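Local coordinates for F5/8 type C domain protein (Bacteroides ovatus, PDB 4ZRX) that probably hydrolyses alpha-L-fucosyl linkages of glycans, as a putative alpha-L-fucosidase that pairs a TIM-barrel catalytic domain with an F5/8 type C domain, at residues Q35-Q40 and D394-Q399; E181-G186 and P284-V289; D223-G228 and E238-V243. One frame throughout, in Å; residues are numbered along the deposited sequence. Where two conformers were deposited one is given.

Interaction 1. Residues Q35-Q40 and D394-Q399; sequences QQYAWQ and DITKGQ
Tyr37 and Ile395 meet where helix 34-42, in the TIM-barrel part of the chain, packs against a 3-10 turn linking strands 388-393 and 401-410 of the adjoining antiparallel beta domain. The approach is to the rim of the tyrosine ring: Ile395 CG1 lies near the ring plane, 3.7 Å from Tyr37 CE1, with Ile395 CD1 beside Tyr37 CD1. With CG anti to the backbone N (chi1 -172°), the phenol is carried off the helix toward the turn. Thr396 adds its methyl obliquely, its CG2 being 3.7 Å from both Tyr37 CE1 and Tyr37 CZ. One helical turn on, Gln40 offers an aliphatic carbon, its CG standing 4.3 Å from Ile395 CD1.

An Asx turn at Asp394 helps to hold this loop: Asp394 OD1 accepts from the backbone N of Thr396 at 3.2 Å and from Thr396 OG1 at 2.6 Å, both donors arriving from one face of the carboxylate. Between helix and turn the contact is thus mainly apolar, with a polar link at the phenol end: one water lies 2.7 Å from Tyr37 OH and donates to Asp394 OD1 at 3.0 Å.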
loop_
_atom_site.group_PDB
_atom_site.type_symbol
_atom_site.label_atom_id
_atom_site.label_comp_id
_atom_site.label_asym_id
_atom_site.label_seq_id
_atom_site.Cartn_x
_atom_site.Cartn_y
_atom_site.Cartn_z
ATOM N N GLN A 35 -5.508 23.142 -1.862
ATOM C CA GLN A 35 -6.234 21.850 -1.715
ATOM C C GLN A 35 -5.275 20.659 -1.792
ATOM O O GLN A 35 -5.389 19.694 -1.019
ATOM C CB GLN A 35 -7.329 21.725 -2.754
ATOM C CG GLN A 35 -8.422 22.813 -2.647
ATOM C CD GLN A 35 -8.142 24.090 -3.486
ATOM O OE1 GLN A 35 -7.039 24.434 -3.833
ATOM N NE2 GLN A 35 -9.214 24.786 -3.815
ATOM N N GLN A 36 -4.336 20.727 -2.706
ATOM C CA GLN A 36 -3.335 19.662 -2.801
ATOM C C GLN A 36 -2.443 19.610 -1.597
ATOM O O GLN A 36 -2.026 18.531 -1.174
ATOM C CB GLN A 36 -2.516 19.834 -4.047
ATOM C CG GLN A 36 -3.251 19.531 -5.321
ATOM C CD GLN A 36 -2.358 19.838 -6.497
ATOM O OE1 GLN A 36 -1.845 20.980 -6.615
ATOM N NE2 GLN A 36 -2.139 18.881 -7.370
ATOM N N TYR A 37 -2.113 20.767 -1.053
ATOM C CA TYR A 37 -1.261 20.831 0.121
ATOM C C TYR A 37 -1.959 20.292 1.314
ATOM O O TYR A 37 -1.410 19.472 2.058
ATOM C CB TYR A 37 -0.841 22.282 0.343
ATOM C CG TYR A 37 0.175 22.471 1.399
ATOM C CD1 TYR A 37 1.480 22.107 1.198
ATOM C CD2 TYR A 37 -0.155 23.010 2.594
ATOM C CE1 TYR A 37 2.434 22.310 2.216
ATOM C CE2 TYR A 37 0.792 23.237 3.571
ATOM C CZ TYR A 37 2.054 22.917 3.363
ATOM O OH TYR A 37 2.984 23.056 4.340
ATOM N N ALA A 38 -3.228 20.675 1.486
ATOM C CA ALA A 38 -4.032 20.134 2.590
ATOM C C ALA A 38 -4.193 18.607 2.476
ATOM O O ALA A 38 -4.111 17.857 3.449
ATOM C CB ALA A 38 -5.413 20.826 2.624
ATOM N N TRP A 39 -4.405 18.128 1.257
ATOM C CA TRP A 39 -4.507 16.685 1.033
ATOM C C TRP A 39 -3.257 15.963 1.499
ATOM O O TRP A 39 -3.335 14.948 2.206
ATOM C CB TRP A 39 -4.813 16.450 -0.452
ATOM C CG TRP A 39 -4.729 15.001 -0.859
ATOM C CD1 TRP A 39 -5.702 14.040 -0.811
ATOM C CD2 TRP A 39 -3.591 14.384 -1.410
ATOM N NE1 TRP A 39 -5.208 12.841 -1.267
ATOM C CE2 TRP A 39 -3.905 13.014 -1.606
ATOM C CE3 TRP A 39 -2.301 14.828 -1.668
ATOM C CZ2 TRP A 39 -2.957 12.101 -2.136
ATOM C CZ3 TRP A 39 -1.383 13.930 -2.200
ATOM C CH2 TRP A 39 -1.737 12.583 -2.405
ATOM N N GLN A 40 -2.105 16.509 1.133
ATOM C CA GLN A 40 -0.805 15.935 1.443
ATOM C C GLN A 40 -0.638 15.794 2.974
ATOM O O GLN A 40 -0.109 14.819 3.471
ATOM C CB GLN A 40 0.307 16.838 0.897
ATOM C CG GLN A 40 1.670 16.217 0.888
ATOM C CD GLN A 40 1.896 15.378 -0.328
ATOM O OE1 GLN A 40 1.998 15.907 -1.405
ATOM N NE2 GLN A 40 1.955 14.060 -0.169
ATOM N N ASP A 394 10.089 22.377 2.533
ATOM C CA ASP A 394 9.001 23.287 2.430
ATOM C C ASP A 394 8.432 23.329 1.040
ATOM O O ASP A 394 8.766 24.258 0.246
ATOM C CB ASP A 394 9.441 24.715 2.807
ATOM C CG ASP A 394 8.313 25.700 2.797
ATOM O OD1 ASP A 394 7.135 25.294 2.579
ATOM O OD2 ASP A 394 8.624 26.942 3.027
ATOM N N ILE A 395 7.472 22.436 0.781
ATOM C CA ILE A 395 6.967 22.243 -0.564
ATOM C C ILE A 395 6.061 23.399 -1.011
ATOM O O ILE A 395 5.695 23.475 -2.180
ATOM C CB ILE A 395 6.280 20.875 -0.758
ATOM C CG1 ILE A 395 5.152 20.710 0.242
ATOM C CG2 ILE A 395 7.314 19.761 -0.664
ATOM C CD1 ILE A 395 4.253 19.542 -0.086
ATOM N N THR A 396 5.754 24.331 -0.113
ATOM C CA THR A 396 5.097 25.589 -0.528
ATOM C C THR A 396 5.945 26.416 -1.435
ATOM O O THR A 396 5.443 27.382 -2.007
ATOM C CB THR A 396 4.556 26.492 0.675
ATOM O OG1 THR A 396 5.641 27.114 1.377
ATOM C CG2 THR A 396 3.743 25.670 1.625
ATOM N N LYS A 397 7.247 26.107 -1.521
ATOM C CA LYS A 397 8.158 26.770 -2.393
ATOM C C LYS A 397 8.722 25.847 -3.445
ATOM O O LYS A 397 9.626 26.210 -4.176
ATOM C CB LYS A 397 9.265 27.401 -1.549
ATOM C CG LYS A 397 8.731 28.394 -0.543
ATOM C CD LYS A 397 9.830 29.098 0.188
ATOM C CE LYS A 397 9.187 30.087 1.170
ATOM N NZ LYS A 397 10.135 30.498 2.207
ATOM N N GLY A 398 8.206 24.622 -3.531
ATOM C CA GLY A 398 8.599 23.691 -4.575
ATOM C C GLY A 398 9.304 22.462 -4.045
ATOM O O GLY A 398 9.684 22.397 -2.849
ATOM N N GLN A 399 9.536 21.507 -4.943
ATOM C CA GLN A 399 10.283 20.310 -4.600
ATOM C C GLN A 399 11.662 20.412 -5.205
ATOM O O GLN A 399 11.775 20.475 -6.404
ATOM C CB GLN A 399 9.553 19.052 -5.143
ATOM C CG GLN A 399 10.254 17.809 -4.656
ATOM C CD GLN A 399 9.633 16.527 -5.079
ATOM O OE1 GLN A 399 8.546 16.490 -5.643
ATOM N NE2 GLN A 399 10.275 15.441 -4.696
HETATM O O HOH W 1 5.543 23.041 3.630
#

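Interaction 2. Residues E181-G186 and P284-V289. With EDO (1,2-ethanediol), chain B.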
loop_
_atom_site.group_PDB
_atom_site.type_symbol
_atom_site.label_atom_id
_atom_site.label_comp_id
_atom_site.label_asym_id
_atom_site.label_seq_id
_atom_site.Cartn_x
_atom_site.Cartn_y
_atom_site.Cartn_z
ATOM N N GLU A 181 -12.195 14.515 -1.165
ATOM C CA GLU A 181 -11.548 13.817 -2.267
ATOM C C GLU A 181 -12.621 13.106 -3.068
ATOM O O GLU A 181 -13.513 12.503 -2.460
ATOM C CB GLU A 181 -10.468 12.812 -1.750
ATOM C CG GLU A 181 -9.713 12.013 -2.827
ATOM C CD GLU A 181 -8.436 11.333 -2.364
ATOM O OE1 GLU A 181 -7.982 11.593 -1.249
ATOM O OE2 GLU A 181 -7.831 10.603 -3.199
ATOM N N VAL A 182 -12.489 13.160 -4.397
ATOM C CA VAL A 182 -13.335 12.478 -5.354
ATOM C C VAL A 182 -12.458 11.602 -6.218
ATOM O O VAL A 182 -11.533 12.105 -6.875
ATOM C CB VAL A 182 -14.117 13.467 -6.266
ATOM C CG1 VAL A 182 -14.986 12.733 -7.198
ATOM C CG2 VAL A 182 -14.961 14.383 -5.370
ATOM N N TRP A 183 -12.672 10.279 -6.112
ATOM C CA TRP A 183 -11.797 9.313 -6.729
ATOM C C TRP A 183 -12.467 8.790 -7.988
ATOM O O TRP A 183 -13.580 8.229 -7.916
ATOM C CB TRP A 183 -11.587 8.159 -5.739
ATOM C CG TRP A 183 -10.222 7.623 -5.606
ATOM C CD1 TRP A 183 -9.243 8.128 -4.806
ATOM C CD2 TRP A 183 -9.673 6.417 -6.175
ATOM N NE1 TRP A 183 -8.131 7.374 -4.862
ATOM C CE2 TRP A 183 -8.356 6.289 -5.658
ATOM C CE3 TRP A 183 -10.099 5.511 -7.139
ATOM C CZ2 TRP A 183 -7.508 5.227 -6.015
ATOM C CZ3 TRP A 183 -9.278 4.475 -7.480
ATOM C CH2 TRP A 183 -8.006 4.307 -6.896
ATOM N N PHE A 184 -11.795 8.980 -9.125
ATOM C CA PHE A 184 -12.260 8.486 -10.417
ATOM C C PHE A 184 -11.284 7.457 -10.962
ATOM O O PHE A 184 -10.242 7.760 -11.554
ATOM C CB PHE A 184 -12.392 9.664 -11.388
ATOM C CG PHE A 184 -13.485 10.670 -11.056
ATOM C CD1 PHE A 184 -14.722 10.286 -10.572
ATOM C CD2 PHE A 184 -13.302 12.004 -11.398
ATOM C CE1 PHE A 184 -15.720 11.201 -10.357
ATOM C CE2 PHE A 184 -14.311 12.963 -11.195
ATOM C CZ PHE A 184 -15.539 12.563 -10.645
ATOM N N ASP A 185 -11.594 6.194 -10.686
ATOM C CA ASP A 185 -10.796 5.069 -11.081
ATOM C C ASP A 185 -10.647 5.029 -12.581
ATOM O O ASP A 185 -11.621 5.290 -13.311
ATOM C CB ASP A 185 -11.460 3.832 -10.558
ATOM C CG ASP A 185 -10.578 2.633 -10.524
ATOM O OD1 ASP A 185 -9.513 2.638 -11.164
ATOM O OD2 ASP A 185 -11.009 1.694 -9.802
ATOM N N GLY A 186 -9.419 4.742 -13.043
ATOM C CA GLY A 186 -9.137 4.652 -14.498
ATOM C C GLY A 186 -9.413 3.282 -15.077
ATOM O O GLY A 186 -9.403 3.091 -16.295
ATOM N N PRO A 284 0.709 14.842 -7.181
ATOM C CA PRO A 284 1.378 14.044 -6.187
ATOM C C PRO A 284 0.789 12.672 -5.999
ATOM O O PRO A 284 -0.382 12.478 -6.174
ATOM C CB PRO A 284 1.192 14.865 -4.909
ATOM C CG PRO A 284 -0.151 15.498 -5.086
ATOM C CD PRO A 284 -0.131 15.891 -6.540
ATOM N N SER A 285 1.667 11.759 -5.632
ATOM C CA SER A 285 1.397 10.326 -5.552
ATOM C C SER A 285 0.546 9.898 -4.373
ATOM O O SER A 285 0.823 10.328 -3.254
ATOM C CB SER A 285 2.755 9.621 -5.427
ATOM O OG SER A 285 2.598 8.237 -5.247
ATOM N N GLU A 286 -0.436 9.023 -4.633
ATOM C CA GLU A 286 -1.212 8.384 -3.627
ATOM C C GLU A 286 -1.034 6.883 -3.776
ATOM O O GLU A 286 -1.267 6.306 -4.856
ATOM C CB GLU A 286 -2.677 8.773 -3.808
ATOM C CG GLU A 286 -3.616 8.351 -2.686
ATOM C CD GLU A 286 -5.070 8.664 -3.071
ATOM O OE1 GLU A 286 -5.588 8.047 -4.031
ATOM O OE2 GLU A 286 -5.674 9.563 -2.453
ATOM N N VAL A 287 -0.626 6.247 -2.677
ATOM C CA VAL A 287 -0.425 4.805 -2.601
ATOM C C VAL A 287 -1.701 4.169 -2.058
ATOM O O VAL A 287 -2.085 4.461 -0.943
ATOM C CB VAL A 287 0.761 4.480 -1.699
ATOM C CG1 VAL A 287 0.820 2.949 -1.324
ATOM C CG2 VAL A 287 2.031 4.935 -2.323
ATOM N N ASP A 288 -2.379 3.351 -2.871
ATOM C CA ASP A 288 -3.589 2.682 -2.465
ATOM C C ASP A 288 -3.310 1.192 -2.282
ATOM O O ASP A 288 -2.676 0.564 -3.136
ATOM C CB ASP A 288 -4.788 2.933 -3.395
ATOM C CG ASP A 288 -4.612 2.441 -4.813
ATOM O OD1 ASP A 288 -3.494 2.445 -5.361
ATOM O OD2 ASP A 288 -5.661 2.063 -5.425
ATOM N N VAL A 289 -3.768 0.616 -1.182
ATOM C CA VAL A 289 -3.528 -0.792 -0.942
ATOM C C VAL A 289 -4.564 -1.303 -0.021
ATOM O O VAL A 289 -5.074 -0.544 0.818
ATOM C CB VAL A 289 -2.070 -1.011 -0.416
ATOM C CG1 VAL A 289 -1.850 -0.293 0.897
ATOM C CG2 VAL A 289 -1.714 -2.463 -0.298
HETATM C C1 EDO B . -6.320 3.197 -10.155
HETATM O O1 EDO B . -6.773 1.847 -10.051
HETATM C C2 EDO B . -5.682 3.419 -11.521
HETATM O O2 EDO B . -6.725 3.670 -12.477
#
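Trp183 and Glu286 face each other across the interior of the TIM barrel, from strands 181-184 and 279-290, which are not neighbours in its sheet. The short strand segments come no closer than 12.6 Å between axes, so side chains alone span the distance. The indole and the Glu286 carboxylate lie almost in one plane, 11° apart, and Trp183 NE1 donates to Glu286 OE1 at 2.8 Å. This bond is fairly straight (163° at the hydrogen) and uses the syn side of the carboxylate, which helps to hold that group in the plane of the indole.

The other oxygen of Glu286 is turned to Glu181. These two extended side chains come from opposite directions with their carboxylates nearly coplanar, and Glu181 OE2 stands 2.5 Å from Glu286 OE2. Glu181 OE1 takes a further, weak hydrogen bond from Trp39 NE1 on helix 34-42.

Asp288 crosses the indole at about a right angle. Because its CG sits between the backbone N and the carbonyl carbon (chi1 62°), its OD2 comes obliquely to 3.6 Å from Trp183 CH2, while its OD1 accepts from Trp226 NE1. Phe47 meets the indole edge-to-face, and Tyr144 also packs on it.

Just past strand 181-184, a 1,2-ethanediol, probably from the crystallisation liquor, is held by Asp185 OD1, 3.1 Å from its O1, and by Gly186 N, 3.0 Å from its O2. Its C1 lies 3.8 Å from Trp183 CH2. Asp185 and Asp288 are the acids near the diol, consistent with a polar pocket at the C-terminal end of the strands, where TIM-barrel enzymes place their active sites; the two glutamates lie deeper. Two buried acid groups packed this closely probably depend on the indole N-H donors that meet their remaining oxygens.

Interaction 3. Residues D223-G228 and E238-V243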
loop_
_atom_site.group_PDB
_atom_site.type_symbol
_atom_site.label_atom_id
_atom_site.label_comp_id
_atom_site.label_asym_id
_atom_site.label_seq_id
_atom_site.Cartn_x
_atom_site.Cartn_y
_atom_site.Cartn_z
ATOM N N ASP A 223 -5.465 16.511 -9.716
ATOM C CA ASP A 223 -5.019 16.874 -8.361
ATOM C C ASP A 223 -4.137 15.809 -7.706
ATOM O O ASP A 223 -3.221 16.184 -6.964
ATOM C CB ASP A 223 -6.178 17.207 -7.419
ATOM C CG ASP A 223 -6.870 18.500 -7.750
ATOM O OD1 ASP A 223 -6.120 19.494 -7.949
ATOM O OD2 ASP A 223 -8.123 18.500 -7.727
ATOM N N VAL A 224 -4.477 14.541 -7.910
ATOM C CA VAL A 224 -3.826 13.424 -7.201
ATOM C C VAL A 224 -3.574 12.294 -8.194
ATOM O O VAL A 224 -4.468 11.909 -8.942
ATOM C CB VAL A 224 -4.706 12.944 -6.063
ATOM C CG1 VAL A 224 -4.231 11.632 -5.407
ATOM C CG2 VAL A 224 -4.870 13.986 -4.946
ATOM N N ARG A 225 -2.341 11.781 -8.169
ATOM C CA ARG A 225 -1.841 10.806 -9.123
ATOM C C ARG A 225 -1.799 9.431 -8.449
ATOM O O ARG A 225 -1.242 9.277 -7.358
ATOM C CB ARG A 225 -0.431 11.227 -9.579
ATOM C CG ARG A 225 0.403 10.193 -10.274
ATOM C CD ARG A 225 1.672 10.761 -10.804
ATOM N NE ARG A 225 2.507 11.335 -9.771
ATOM C CZ ARG A 225 3.489 10.739 -9.110
ATOM N NH1 ARG A 225 3.797 9.458 -9.298
ATOM N NH2 ARG A 225 4.152 11.436 -8.217
ATOM N N TRP A 226 -2.285 8.424 -9.163
ATOM C CA TRP A 226 -2.109 7.062 -8.717
ATOM C C TRP A 226 -0.623 6.692 -8.727
ATOM O O TRP A 226 0.017 6.888 -9.729
ATOM C CB TRP A 226 -2.815 6.143 -9.682
ATOM C CG TRP A 226 -2.739 4.681 -9.306
ATOM C CD1 TRP A 226 -2.956 4.168 -8.097
ATOM C CD2 TRP A 226 -2.527 3.570 -10.188
ATOM N NE1 TRP A 226 -2.817 2.798 -8.110
ATOM C CE2 TRP A 226 -2.569 2.401 -9.404
ATOM C CE3 TRP A 226 -2.226 3.458 -11.554
ATOM C CZ2 TRP A 226 -2.385 1.135 -9.937
ATOM C CZ3 TRP A 226 -2.061 2.168 -12.107
ATOM C CH2 TRP A 226 -2.151 1.023 -11.278
ATOM N N VAL A 227 -0.128 6.064 -7.671
ATOM C CA VAL A 227 1.270 5.741 -7.568
ATOM C C VAL A 227 1.682 4.778 -8.695
ATOM O O VAL A 227 2.880 4.735 -8.970
ATOM C CB VAL A 227 1.656 5.197 -6.180
ATOM C CG1 VAL A 227 1.098 3.829 -5.940
ATOM C CG2 VAL A 227 3.172 5.245 -5.967
ATOM N N GLY A 228 0.754 3.948 -9.229
ATOM C CA GLY A 228 1.081 3.064 -10.372
ATOM C C GLY A 228 1.069 1.614 -10.043
ATOM O O GLY A 228 1.336 0.782 -10.903
ATOM N N GLU A 238 10.687 10.109 -5.527
ATOM C CA GLU A 238 9.310 10.455 -5.859
ATOM C C GLU A 238 9.198 11.949 -6.144
ATOM O O GLU A 238 9.221 12.781 -5.190
ATOM C CB GLU A 238 8.357 10.025 -4.759
ATOM C CG GLU A 238 6.860 10.170 -5.145
ATOM C CD GLU A 238 6.382 9.178 -6.185
ATOM O OE1 GLU A 238 6.252 7.955 -5.902
ATOM O OE2 GLU A 238 6.128 9.563 -7.367
ATOM N N TRP A 239 9.121 12.267 -7.434
ATOM C CA TRP A 239 8.929 13.640 -7.952
ATOM C C TRP A 239 7.435 13.921 -8.076
ATOM O O TRP A 239 6.749 13.329 -8.905
ATOM C CB TRP A 239 9.589 13.807 -9.315
ATOM C CG TRP A 239 11.050 13.953 -9.204
ATOM C CD1 TRP A 239 11.981 13.025 -9.493
ATOM C CD2 TRP A 239 11.760 15.072 -8.650
ATOM N NE1 TRP A 239 13.211 13.476 -9.172
ATOM C CE2 TRP A 239 13.117 14.733 -8.661
ATOM C CE3 TRP A 239 11.377 16.309 -8.148
ATOM C CZ2 TRP A 239 14.104 15.567 -8.180
ATOM C CZ3 TRP A 239 12.362 17.149 -7.647
ATOM C CH2 TRP A 239 13.731 16.761 -7.691
ATOM N N ASN A 240 6.927 14.797 -7.219
ATOM C CA ASN A 240 5.554 15.258 -7.352
ATOM C C ASN A 240 5.414 16.447 -8.251
ATOM O O ASN A 240 4.311 16.814 -8.659
ATOM C CB ASN A 240 4.963 15.434 -5.971
ATOM C CG ASN A 240 4.704 14.092 -5.285
ATOM O OD1 ASN A 240 4.498 13.066 -5.969
ATOM N ND2 ASN A 240 4.731 14.089 -4.015
ATOM N N ALA A 241 6.537 17.092 -8.548
ATOM C CA ALA A 241 6.653 17.979 -9.686
ATOM C C ALA A 241 7.067 17.035 -10.842
ATOM O O ALA A 241 8.219 16.619 -10.931
ATOM C CB ALA A 241 7.742 19.060 -9.444
ATOM N N THR A 242 6.103 16.650 -11.666
ATOM C CA THR A 242 6.246 15.514 -12.556
ATOM C C THR A 242 5.918 15.861 -14.003
ATOM O O THR A 242 5.104 16.781 -14.305
ATOM C CB THR A 242 5.357 14.306 -12.086
ATOM O OG1 THR A 242 5.539 13.240 -13.004
ATOM C CG2 THR A 242 3.858 14.667 -11.976
ATOM N N VAL A 243 6.598 15.174 -14.905
ATOM C CA VAL A 243 6.319 15.280 -16.342
ATOM C C VAL A 243 5.084 14.466 -16.755
ATOM O O VAL A 243 4.620 14.564 -17.912
ATOM C CB VAL A 243 7.526 14.829 -17.158
ATOM C CG1 VAL A 243 8.725 15.629 -16.815
ATOM C CG2 VAL A 243 7.825 13.333 -16.984
#
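Arg225 slides alongside Glu238 in the opposite direction until the edge of its guanidinium meets the carboxylate. Two nitrogens grip a single oxygen: Glu238 OE2 lies 2.9 Å from Arg225 NH2 and 3.0 Å from Arg225 NH1, close to the guanidinium plane for both. The two planar groups are turned 40° apart. Both donors reach OE2 from the same face of the carboxylate, NH1 on its syn side and NH2 from above its plane. The bend of the arginine chain at chi3 (60°) and that of Glu238 at chi2 (70°) bring the two ends together.

A second shell steadies the pair. Arg225 NE donates to the carbonyl O of Tyr283, and Glu238 OE1 forms a salt bridge with Arg235, so each charged group has a second partner. Asn240 OD1, which accepts from the backbone N of Ser285, stands 2.8 Å from Arg225 NH2. Methyl groups flank the pair more loosely: Thr242 CG2 is 4.2 Å from Arg225 NE, while Val227 CG2 lies 4.1 Å from Glu238 OE1. A leucine in place of Arg225 would probably leave the buried OE2 of Glu238 without its two donors and the carbonyl of Tyr283 without its NE partner, with the Glu238 carboxylate freer to turn.

Strands 225-226 and 241-242 both pair with strand 279-290, the first parallel and the second antiparallel. The buried salt bridge therefore ties two excursions of the chain together on one wall strand of the TIM barrel.

The three contacts are nested along the chain: 223-228 with 238-243 lies inside the loop closed by 181-186 with 284-289, and both lie inside that closed by interaction 1. Interactions 2 and 3 have centres about 10 Å apart and meet at strand 279-290, which carries 284-289 and is flanked by strands 225-226 and 241-242; there Glu286 N bonds to Arg225 O. The centre of interaction 1 is about 13 Å from that of interaction 3 and about 17 Å from that of interaction 2. Helix 34-42 reaches both through Trp39, which packs on Val224 and Pro284, and Gln399 bonds to the backbone of Glu238 and Asn240. The adjoining beta domain thus meets the barrel at helix 34-42 and at the loop before strand 241-242.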